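Local structure of prolyl-tRNA synthetase (Giardia lamblia ATCC 50803, 3IAL) at residues B[201-205]-B[280-285]; B[222-226]-B[237-241]; B[483-489]-B[511-517]. The protein probably attaches proline to tRNA(Pro) at the expense of ATP, by way of the prolyl-adenylate that is bound here. All coordinates share one frame; numbering follows the deposited sequence.

Contact 1: B[201-205]-B[280-285]; sequences ELCFK and CALSIH
With its CG lodged between the backbone N and the carbonyl carbon (chi1 74°), Phe204 holds its ring against Cys280 and Ala281, while His285, its CG beside the backbone N (chi1 -60°), turns its imidazole toward the loop, where NE2 reaches Leu202 O. The helix, 276-285, follows strand 263-274 in the strand-helix order of motif 3 of class II synthetases, and the contact fastens it to the loop that leaves helix 180-201. Cys280 CB lies over one face of the Phe204 ring, 3.9 Å from the ring centroid, in a CH-pi contact displaced toward the rim; its SG makes an oblique sulfur-aromatic approach. One turn on, Ile284 crosses Phe204 at about a right angle, and its CD1 meets Phe204 CB at 3.8 Å. Ala281 CB lies 4.2 Å from Leu202 CB and also touches the ring at Phe204 CE2. Val228 of strand 222-229 touches Phe204, Cys280 and Ile284, so the aromatic ring is built into a core shared by helix, loop and sheet. Cys203, beyond helix 180-201, has positive phi, and the carbonyl before it is held from helix 276-285: His285 NE2 donates to Leu202 O at 2.8 Å (163° at the hydrogen), the acceptor lying in the imidazole plane.

Contact 2: B[222-226]-B[237-241]; sequences YSEVS and QTAGI. With PR8 (5'-O-[(R)-hydroxy{[(2S)-pyrrolidin-2-ylcarbonyl]oxy}phosphoryl]adenosine), chain H.
The beta hairpin of strands 222-229 and 235-245 forms part of the prolyl-adenylate pocket in the antiparallel sheet of the class II catalytic core, and Glu224 and Ile241 join its two strands as a hydrogen-bonded pair. Glu224 N gives its hydrogen to Ile241 O at 2.8 Å, and Ile241 N returns the bond to Glu224 O, also at 2.8 Å. Toward the turn, Thr238 N reaches Ser226 O at 2.9 Å in a nearly straight bond (168°). Between these lies the non-hydrogen-bonded pair of Val225 and Gly240. Glu224 and Ile241 face helix 180-201, where Trp191 donates to Glu224 OE1. Within the two strands Gln237 makes the hydrogen bonds to the adenylate; Thr122, His242 and Ser274 also bond it. Its CG stands anti to the backbone N (chi1 -178°) and the Gln237 chain runs on extended, crossing Val225 at about a right angle with CD 3.8 Å from Val225 CG1, which backs the amide. The backbone O of Gln237 accepts the ribose O2' hydroxyl of the adenylate at 3.0 Å and is bonded to Arg276 as well. At the amide end, Arg211 donates to OE1, which should help fix which way the group is flipped, and NE2 bonds the ribose O3' at 2.9 Å (144°). Lacking a side chain, Gly240 admits the phosphate right up to the strand, its CA 3.2 Å from O2P of the adenylate.

Contact 3: B[483-489]-B[511-517]; sequences SAEIRGH and YMYCAKS
A classic beta bulge breaks the antiparallel pairing here: Arg487 and Gly488 both face Tyr513, one residue too many on strand 485-489. Tyr513 serves both of them, its O taking the hydrogen of Arg487 N at 2.7 Å and its N donating to Gly488 O at 2.8 Å. The extra residue is accommodated by Arg487 in near-helical backbone angles and by Gly488 at a phi of 156°, a conformation open to glycine because it has no CB to meet the carbonyl O before it. Before the bulge the pairing is regular: Glu485 N bonds Ala515 O at 2.8 Å, and Ala515 N bonds Glu485 O at 3.0 Å.

Met512 bends at chi2 and lays its SD on the backbone of the bulge, 3.4 Å from Gly488 C. Ile486 crosses this methionine at about a right angle, CG2 being the branch that touches SD, at 3.8 Å. The Tyr513 side chain is on the face of Glu485 and Ala515, and its ring presents its edge to Gly488 O. Arg487 bends at chi2 (-63°) and chi3 (-81°), which folds its guanidinium back to Glu485. There NH1 forms a salt bridge with Glu485 OE2 at 2.6 Å, meeting the carboxylate from above its plane. NE has a second acidic partner in Asp227, so the buried guanidinium is shared between two carboxylates. Ser517 packs its CB against the same group, and a water donates to Ser517 OG at 2.8 Å.

The two strands belong to the C-terminal region of the synthetase. Strand 510-515 also pairs with strand 459-464, strand 485-489 pairs with strand 207-211 of the catalytic core, and helix 472-482 packs on Glu485 and Ile486.

Overall arrangement
From the N terminus, contact 1 opens at the end of helix 180-201, and its loop closes only with helix 276-285. Nested inside that loop is contact 2, the short hairpin closure between 222-226 and 237-241; the two meet where Cys280 SG lies 3.3 Å from Thr238 OG1. The chain then passes through the anticodon-binding region before contact 3 closes a loop of its own, in series with the other two, inside the C-terminal region. That region returns to the catalytic core: Arg487 NH2 packs 3.9 Å from Gln237 CB, linking contact 3 to contact 2. Contacts 1 and 3, centres about 21 Å apart, do not touch.

Contact 1: B[201-205]-B[280-285]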
loop_
_atom_site.group_PDB
_atom_site.type_symbol
_atom_site.label_atom_id
_atom_site.label_comp_id
_atom_site.label_asym_id
_atom_site.label_seq_id
_atom_site.Cartn_x
_atom_site.Cartn_y
_atom_site.Cartn_z
ATOM N N GLU B 201 0.046 -14.700 13.641
ATOM C CA GLU B 201 1.124 -13.753 13.343
ATOM C C GLU B 201 1.401 -12.733 14.459
ATOM O O GLU B 201 2.557 -12.557 14.849
ATOM C CB GLU B 201 0.861 -13.061 12.004
ATOM C CG GLU B 201 0.889 -14.039 10.808
ATOM C CD GLU B 201 2.277 -14.624 10.535
ATOM O OE1 GLU B 201 3.260 -13.863 10.488
ATOM O OE2 GLU B 201 2.378 -15.851 10.350
ATOM N N LEU B 202 0.365 -12.087 14.992
ATOM C CA LEU B 202 0.565 -11.080 16.048
ATOM C C LEU B 202 0.445 -11.635 17.456
ATOM O O LEU B 202 0.564 -10.887 18.419
ATOM C CB LEU B 202 -0.381 -9.889 15.869
ATOM C CG LEU B 202 -0.180 -9.132 14.561
ATOM C CD1 LEU B 202 -1.256 -8.057 14.432
ATOM C CD2 LEU B 202 1.236 -8.545 14.463
ATOM N N CYS B 203 0.227 -12.944 17.571
ATOM C CA CYS B 203 0.282 -13.643 18.856
ATOM C C CYS B 203 -0.632 -13.111 19.956
ATOM O O CYS B 203 -0.262 -13.154 21.129
ATOM C CB CYS B 203 1.723 -13.657 19.375
ATOM S SG CYS B 203 2.894 -14.360 18.227
ATOM N N PHE B 204 -1.816 -12.618 19.598
ATOM C CA PHE B 204 -2.822 -12.247 20.610
ATOM C C PHE B 204 -4.219 -12.768 20.255
ATOM O O PHE B 204 -4.442 -13.301 19.171
ATOM C CB PHE B 204 -2.822 -10.732 20.885
ATOM C CG PHE B 204 -3.435 -9.898 19.787
ATOM C CD1 PHE B 204 -4.804 -9.681 19.746
ATOM C CD2 PHE B 204 -2.635 -9.318 18.806
ATOM C CE1 PHE B 204 -5.375 -8.904 18.736
ATOM C CE2 PHE B 204 -3.201 -8.545 17.787
ATOM C CZ PHE B 204 -4.567 -8.337 17.755
ATOM N N LYS B 205 -5.141 -12.617 21.195
ATOM C CA LYS B 205 -6.472 -13.193 21.112
ATOM C C LYS B 205 -7.513 -12.108 21.355
ATOM O O LYS B 205 -7.270 -11.158 22.093
ATOM C CB LYS B 205 -6.609 -14.278 22.190
ATOM C CG LYS B 205 -7.817 -15.157 22.040
ATOM C CD LYS B 205 -7.883 -16.192 23.132
ATOM C CE LYS B 205 -9.242 -16.890 23.134
ATOM N NZ LYS B 205 -9.328 -17.932 24.214
ATOM N N CYS B 280 -3.335 -3.215 19.573
ATOM C CA CYS B 280 -3.447 -4.443 20.382
ATOM C C CYS B 280 -2.112 -5.176 20.533
ATOM O O CYS B 280 -1.676 -5.451 21.644
ATOM C CB CYS B 280 -4.479 -5.403 19.785
ATOM S SG CYS B 280 -6.194 -4.889 19.984
ATOM N N ALA B 281 -1.472 -5.472 19.409
ATOM C CA ALA B 281 -0.192 -6.187 19.390
ATOM C C ALA B 281 0.874 -5.479 20.218
ATOM O O ALA B 281 1.628 -6.127 20.943
ATOM C CB ALA B 281 0.292 -6.349 17.972
ATOM N N LEU B 282 0.940 -4.153 20.113
ATOM C CA LEU B 282 1.961 -3.401 20.845
ATOM C C LEU B 282 1.641 -3.394 22.335
ATOM O O LEU B 282 2.528 -3.572 23.167
ATOM C CB LEU B 282 2.080 -1.970 20.327
ATOM C CG LEU B 282 2.485 -1.776 18.854
ATOM C CD1 LEU B 282 2.634 -0.298 18.585
ATOM C CD2 LEU B 282 3.759 -2.522 18.459
ATOM N N SER B 283 0.364 -3.210 22.651
ATOM C CA SER B 283 -0.073 -2.968 24.020
ATOM C C SER B 283 -0.013 -4.232 24.867
ATOM O O SER B 283 0.406 -4.194 26.030
ATOM C CB SER B 283 -1.496 -2.402 24.024
ATOM O OG SER B 283 -1.540 -1.098 23.445
ATOM N N ILE B 284 -0.430 -5.343 24.272
ATOM C CA ILE B 284 -0.532 -6.608 24.977
ATOM C C ILE B 284 0.842 -7.222 25.253
ATOM O O ILE B 284 1.077 -7.754 26.339
ATOM C CB ILE B 284 -1.405 -7.603 24.205
ATOM C CG1 ILE B 284 -2.855 -7.099 24.171
ATOM C CG2 ILE B 284 -1.322 -8.984 24.854
ATOM C CD1 ILE B 284 -3.799 -7.916 23.313
ATOM N N HIS B 285 1.742 -7.127 24.280
ATOM C CA HIS B 285 3.076 -7.707 24.404
ATOM C C HIS B 285 4.078 -6.796 25.103
ATOM O O HIS B 285 5.083 -7.273 25.592
ATOM C CB HIS B 285 3.620 -8.083 23.022
ATOM C CG HIS B 285 2.767 -9.076 22.303
ATOM N ND1 HIS B 285 2.385 -10.270 22.878
ATOM C CD2 HIS B 285 2.228 -9.064 21.061
ATOM C CE1 HIS B 285 1.647 -10.947 22.022
ATOM N NE2 HIS B 285 1.530 -10.235 20.915
#

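Contact 2: B[222-226]-B[237-241]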
loop_
_atom_site.group_PDB
_atom_site.type_symbol
_atom_site.label_atom_id
_atom_site.label_comp_id
_atom_site.label_asym_id
_atom_site.label_seq_id
_atom_site.Cartn_x
_atom_site.Cartn_y
_atom_site.Cartn_z
ATOM N N TYR B 222 -26.824 -7.978 10.903
ATOM C CA TYR B 222 -26.169 -8.294 12.174
ATOM C C TYR B 222 -24.674 -8.050 12.049
ATOM O O TYR B 222 -24.139 -7.948 10.937
ATOM C CB TYR B 222 -26.460 -9.724 12.660
ATOM C CG TYR B 222 -25.970 -10.840 11.748
ATOM C CD1 TYR B 222 -26.770 -11.326 10.719
ATOM C CD2 TYR B 222 -24.720 -11.414 11.928
ATOM C CE1 TYR B 222 -26.334 -12.339 9.891
ATOM C CE2 TYR B 222 -24.276 -12.444 11.103
ATOM C CZ TYR B 222 -25.087 -12.896 10.084
ATOM O OH TYR B 222 -24.659 -13.906 9.250
ATOM N N SER B 223 -24.020 -7.932 13.200
ATOM C CA SER B 223 -22.615 -7.557 13.271
ATOM C C SER B 223 -21.865 -8.485 14.209
ATOM O O SER B 223 -22.336 -8.786 15.312
ATOM C CB SER B 223 -22.479 -6.105 13.744
ATOM O OG SER B 223 -22.829 -5.202 12.709
ATOM N N GLU B 224 -20.719 -8.964 13.737
ATOM C CA GLU B 224 -19.819 -9.789 14.517
ATOM C C GLU B 224 -18.504 -9.041 14.713
ATOM O O GLU B 224 -18.056 -8.321 13.816
ATOM C CB GLU B 224 -19.571 -11.108 13.803
ATOM C CG GLU B 224 -20.834 -11.908 13.580
ATOM C CD GLU B 224 -20.583 -13.229 12.883
ATOM O OE1 GLU B 224 -19.439 -13.483 12.461
ATOM O OE2 GLU B 224 -21.543 -14.016 12.750
ATOM N N VAL B 225 -17.901 -9.218 15.886
ATOM C CA VAL B 225 -16.762 -8.419 16.298
ATOM C C VAL B 225 -15.732 -9.227 17.075
ATOM O O VAL B 225 -16.037 -10.287 17.631
ATOM C CB VAL B 225 -17.207 -7.236 17.195
ATOM C CG1 VAL B 225 -18.151 -6.326 16.434
ATOM C CG2 VAL B 225 -17.852 -7.739 18.513
ATOM N N SER B 226 -14.512 -8.706 17.094
ATOM C CA SER B 226 -13.463 -9.172 17.979
ATOM C C SER B 226 -13.190 -8.059 18.983
ATOM O O SER B 226 -12.628 -7.015 18.632
ATOM C CB SER B 226 -12.196 -9.518 17.198
ATOM O OG SER B 226 -11.193 -10.016 18.079
ATOM N N GLN B 237 -12.718 -2.803 20.243
ATOM C CA GLN B 237 -13.266 -3.479 19.065
ATOM C C GLN B 237 -12.253 -3.357 17.945
ATOM O O GLN B 237 -11.988 -2.263 17.447
ATOM C CB GLN B 237 -14.611 -2.902 18.615
ATOM C CG GLN B 237 -15.200 -3.638 17.416
ATOM C CD GLN B 237 -16.447 -2.990 16.857
ATOM O OE1 GLN B 237 -17.353 -2.624 17.598
ATOM N NE2 GLN B 237 -16.505 -2.860 15.537
ATOM N N THR B 238 -11.712 -4.495 17.539
ATOM C CA THR B 238 -10.525 -4.556 16.685
ATOM C C THR B 238 -10.802 -5.247 15.346
ATOM O O THR B 238 -9.980 -5.203 14.437
ATOM C CB THR B 238 -9.402 -5.264 17.470
ATOM O OG1 THR B 238 -9.169 -4.530 18.682
ATOM C CG2 THR B 238 -8.097 -5.364 16.677
ATOM N N ALA B 239 -11.961 -5.884 15.227
ATOM C CA ALA B 239 -12.470 -6.313 13.930
ATOM C C ALA B 239 -13.966 -6.088 13.915
ATOM O O ALA B 239 -14.628 -6.259 14.934
ATOM C CB ALA B 239 -12.157 -7.773 13.678
ATOM N N GLY B 240 -14.485 -5.692 12.759
ATOM C CA GLY B 240 -15.920 -5.608 12.536
ATOM C C GLY B 240 -16.270 -6.357 11.275
ATOM O O GLY B 240 -15.760 -6.037 10.200
ATOM N N ILE B 241 -17.125 -7.363 11.412
ATOM C CA ILE B 241 -17.472 -8.262 10.318
ATOM C C ILE B 241 -19.003 -8.339 10.227
ATOM O O ILE B 241 -19.661 -8.798 11.158
ATOM C CB ILE B 241 -16.824 -9.654 10.560
ATOM C CG1 ILE B 241 -15.319 -9.570 10.306
ATOM C CG2 ILE B 241 -17.447 -10.730 9.685
ATOM C CD1 ILE B 241 -14.525 -10.800 10.728
HETATM C C PR8 H . -17.146 -1.110 9.330
HETATM N N PR8 H . -17.456 -0.738 6.963
HETATM O O PR8 H . -16.856 0.087 9.354
HETATM P P PR8 H . -16.651 -1.250 11.762
HETATM N N1 PR8 H . -9.903 4.832 15.205
HETATM C C2 PR8 H . -9.261 3.715 14.881
HETATM N N3 PR8 H . -9.901 2.630 14.441
HETATM C C4 PR8 H . -11.227 2.617 14.309
HETATM C C5 PR8 H . -11.935 3.766 14.649
HETATM C C6 PR8 H . -11.245 4.888 15.101
HETATM N N6 PR8 H . -11.908 5.999 15.423
HETATM N N7 PR8 H . -13.221 3.516 14.438
HETATM C C8 PR8 H . -13.327 2.265 13.986
HETATM N N9 PR8 H . -12.113 1.704 13.911
HETATM C CA PR8 H . -17.500 -1.780 8.003
HETATM C CB PR8 H . -16.421 -2.794 7.660
HETATM C CD PR8 H . -16.639 -1.247 5.867
HETATM C CG PR8 H . -15.580 -2.096 6.581
HETATM C "C1'" PR8 H . -11.846 0.304 13.449
HETATM O O10 PR8 H . -17.212 -1.933 10.412
HETATM O O1P PR8 H . -17.558 -0.211 12.315
HETATM C "C2'" PR8 H . -12.385 -0.760 14.436
HETATM O "O2'" PR8 H . -11.448 -1.842 14.551
HETATM O O2P PR8 H . -16.483 -2.462 12.802
HETATM C "C3'" PR8 H . -13.605 -1.292 13.722
HETATM O "O3'" PR8 H . -13.904 -2.617 14.167
HETATM C "C4'" PR8 H . -13.018 -1.324 12.322
HETATM O "O4'" PR8 H . -12.538 0.032 12.189
HETATM C "C5'" PR8 H . -14.111 -1.665 11.333
HETATM O "O5'" PR8 H . -15.166 -0.729 11.430
#

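Contact 3: B[483-489]-B[511-517]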
loop_
_atom_site.group_PDB
_atom_site.type_symbol
_atom_site.label_atom_id
_atom_site.label_comp_id
_atom_site.label_asym_id
_atom_site.label_seq_id
_atom_site.Cartn_x
_atom_site.Cartn_y
_atom_site.Cartn_z
ATOM N N SER B 483 -20.382 1.837 34.217
ATOM C CA SER B 483 -19.885 2.295 32.912
ATOM C C SER B 483 -19.474 1.163 31.962
ATOM O O SER B 483 -18.735 1.389 31.005
ATOM C CB SER B 483 -18.731 3.292 33.091
ATOM O OG SER B 483 -19.105 4.318 33.986
ATOM N N ALA B 484 -19.966 -0.045 32.222
ATOM C CA ALA B 484 -19.714 -1.183 31.344
ATOM C C ALA B 484 -20.933 -1.409 30.478
ATOM O O ALA B 484 -22.069 -1.118 30.876
ATOM C CB ALA B 484 -19.403 -2.434 32.155
ATOM N N GLU B 485 -20.704 -1.943 29.291
ATOM C CA GLU B 485 -21.799 -2.202 28.377
ATOM C C GLU B 485 -21.857 -3.653 27.966
ATOM O O GLU B 485 -20.840 -4.347 27.928
ATOM C CB GLU B 485 -21.691 -1.306 27.153
ATOM C CG GLU B 485 -20.482 -1.545 26.284
ATOM C CD GLU B 485 -20.324 -0.452 25.247
ATOM O OE1 GLU B 485 -20.342 0.736 25.638
ATOM O OE2 GLU B 485 -20.185 -0.786 24.049
ATOM N N ILE B 486 -23.062 -4.112 27.654
ATOM C CA ILE B 486 -23.232 -5.443 27.124
ATOM C C ILE B 486 -22.726 -5.418 25.683
ATOM O O ILE B 486 -23.248 -4.688 24.851
ATOM C CB ILE B 486 -24.684 -5.910 27.193
ATOM C CG1 ILE B 486 -25.162 -5.946 28.648
ATOM C CG2 ILE B 486 -24.819 -7.279 26.559
ATOM C CD1 ILE B 486 -26.631 -6.323 28.804
ATOM N N ARG B 487 -21.696 -6.217 25.418
ATOM C CA ARG B 487 -21.023 -6.241 24.129
ATOM C C ARG B 487 -21.660 -7.221 23.176
ATOM O O ARG B 487 -21.796 -6.935 21.986
ATOM C CB ARG B 487 -19.554 -6.613 24.324
ATOM C CG ARG B 487 -18.806 -5.632 25.197
ATOM C CD ARG B 487 -18.743 -4.241 24.579
ATOM N NE ARG B 487 -17.686 -4.133 23.588
ATOM C CZ ARG B 487 -17.310 -2.998 23.000
ATOM N NH1 ARG B 487 -17.929 -1.862 23.278
ATOM N NH2 ARG B 487 -16.309 -2.999 22.125
ATOM N N GLY B 488 -22.023 -8.389 23.693
ATOM C CA GLY B 488 -22.728 -9.393 22.901
ATOM C C GLY B 488 -22.541 -10.803 23.437
ATOM O O GLY B 488 -22.056 -11.008 24.557
ATOM N N HIS B 489 -22.930 -11.770 22.617
ATOM C CA HIS B 489 -22.779 -13.175 22.949
ATOM C C HIS B 489 -22.126 -13.911 21.786
ATOM O O HIS B 489 -22.110 -13.422 20.663
ATOM C CB HIS B 489 -24.144 -13.788 23.274
ATOM C CG HIS B 489 -24.986 -14.072 22.074
ATOM N ND1 HIS B 489 -25.631 -13.084 21.366
ATOM C CD2 HIS B 489 -25.287 -15.239 21.453
ATOM C CE1 HIS B 489 -26.293 -13.628 20.358
ATOM N NE2 HIS B 489 -26.099 -14.935 20.388
ATOM N N TYR B 511 -24.892 -16.717 26.887
ATOM C CA TYR B 511 -23.962 -16.035 27.790
ATOM C C TYR B 511 -23.582 -14.694 27.175
ATOM O O TYR B 511 -22.959 -14.640 26.113
ATOM C CB TYR B 511 -22.704 -16.865 28.041
ATOM C CG TYR B 511 -22.994 -18.246 28.559
ATOM C CD1 TYR B 511 -23.284 -18.465 29.902
ATOM C CD2 TYR B 511 -22.988 -19.340 27.701
ATOM C CE1 TYR B 511 -23.567 -19.743 30.377
ATOM C CE2 TYR B 511 -23.258 -20.615 28.161
ATOM C CZ TYR B 511 -23.549 -20.812 29.495
ATOM O OH TYR B 511 -23.818 -22.082 29.932
ATOM N N MET B 512 -23.976 -13.612 27.835
ATOM C CA MET B 512 -23.582 -12.287 27.400
ATOM C C MET B 512 -22.219 -11.960 27.983
ATOM O O MET B 512 -21.804 -12.547 28.994
ATOM C CB MET B 512 -24.606 -11.228 27.821
ATOM C CG MET B 512 -25.831 -11.177 26.936
ATOM S SD MET B 512 -25.424 -10.797 25.217
ATOM C CE MET B 512 -27.056 -10.529 24.538
ATOM N N TYR B 513 -21.530 -11.039 27.310
ATOM C CA TYR B 513 -20.266 -10.491 27.765
ATOM C C TYR B 513 -20.393 -8.988 27.924
ATOM O O TYR B 513 -20.801 -8.279 26.991
ATOM C CB TYR B 513 -19.153 -10.779 26.766
ATOM C CG TYR B 513 -18.749 -12.229 26.668
ATOM C CD1 TYR B 513 -17.589 -12.686 27.271
ATOM C CD2 TYR B 513 -19.512 -13.132 25.942
ATOM C CE1 TYR B 513 -17.201 -14.008 27.168
ATOM C CE2 TYR B 513 -19.136 -14.457 25.832
ATOM C CZ TYR B 513 -17.974 -14.889 26.438
ATOM O OH TYR B 513 -17.595 -16.206 26.341
ATOM N N CYS B 514 -20.006 -8.509 29.103
ATOM C CA CYS B 514 -20.092 -7.104 29.444
ATOM C C CYS B 514 -18.673 -6.593 29.676
ATOM O O CYS B 514 -17.826 -7.332 30.184
ATOM C CB CYS B 514 -20.951 -6.948 30.709
ATOM S SG CYS B 514 -20.685 -5.467 31.644
ATOM N N ALA B 515 -18.427 -5.334 29.319
ATOM C CA ALA B 515 -17.112 -4.715 29.503
ATOM C C ALA B 515 -17.140 -3.199 29.320
ATOM O O ALA B 515 -18.027 -2.653 28.660
ATOM C CB ALA B 515 -16.097 -5.314 28.535
ATOM N N LYS B 516 -16.152 -2.539 29.921
ATOM C CA LYS B 516 -15.829 -1.155 29.612
ATOM C C LYS B 516 -15.134 -1.126 28.266
ATOM O O LYS B 516 -14.220 -1.912 28.015
ATOM C CB LYS B 516 -14.868 -0.564 30.641
ATOM C CG LYS B 516 -15.503 -0.039 31.899
ATOM C CD LYS B 516 -14.580 0.991 32.532
ATOM C CE LYS B 516 -15.137 1.560 33.814
ATOM N NZ LYS B 516 -14.563 2.918 34.077
ATOM N N SER B 517 -15.545 -0.197 27.416
ATOM C CA SER B 517 -15.048 -0.114 26.057
ATOM C C SER B 517 -14.218 1.142 25.881
ATOM O O SER B 517 -14.405 2.113 26.610
ATOM C CB SER B 517 -16.234 -0.071 25.097
ATOM O OG SER B 517 -15.811 -0.025 23.747
HETATM O O HOH W 1 -14.017 -0.468 21.589
#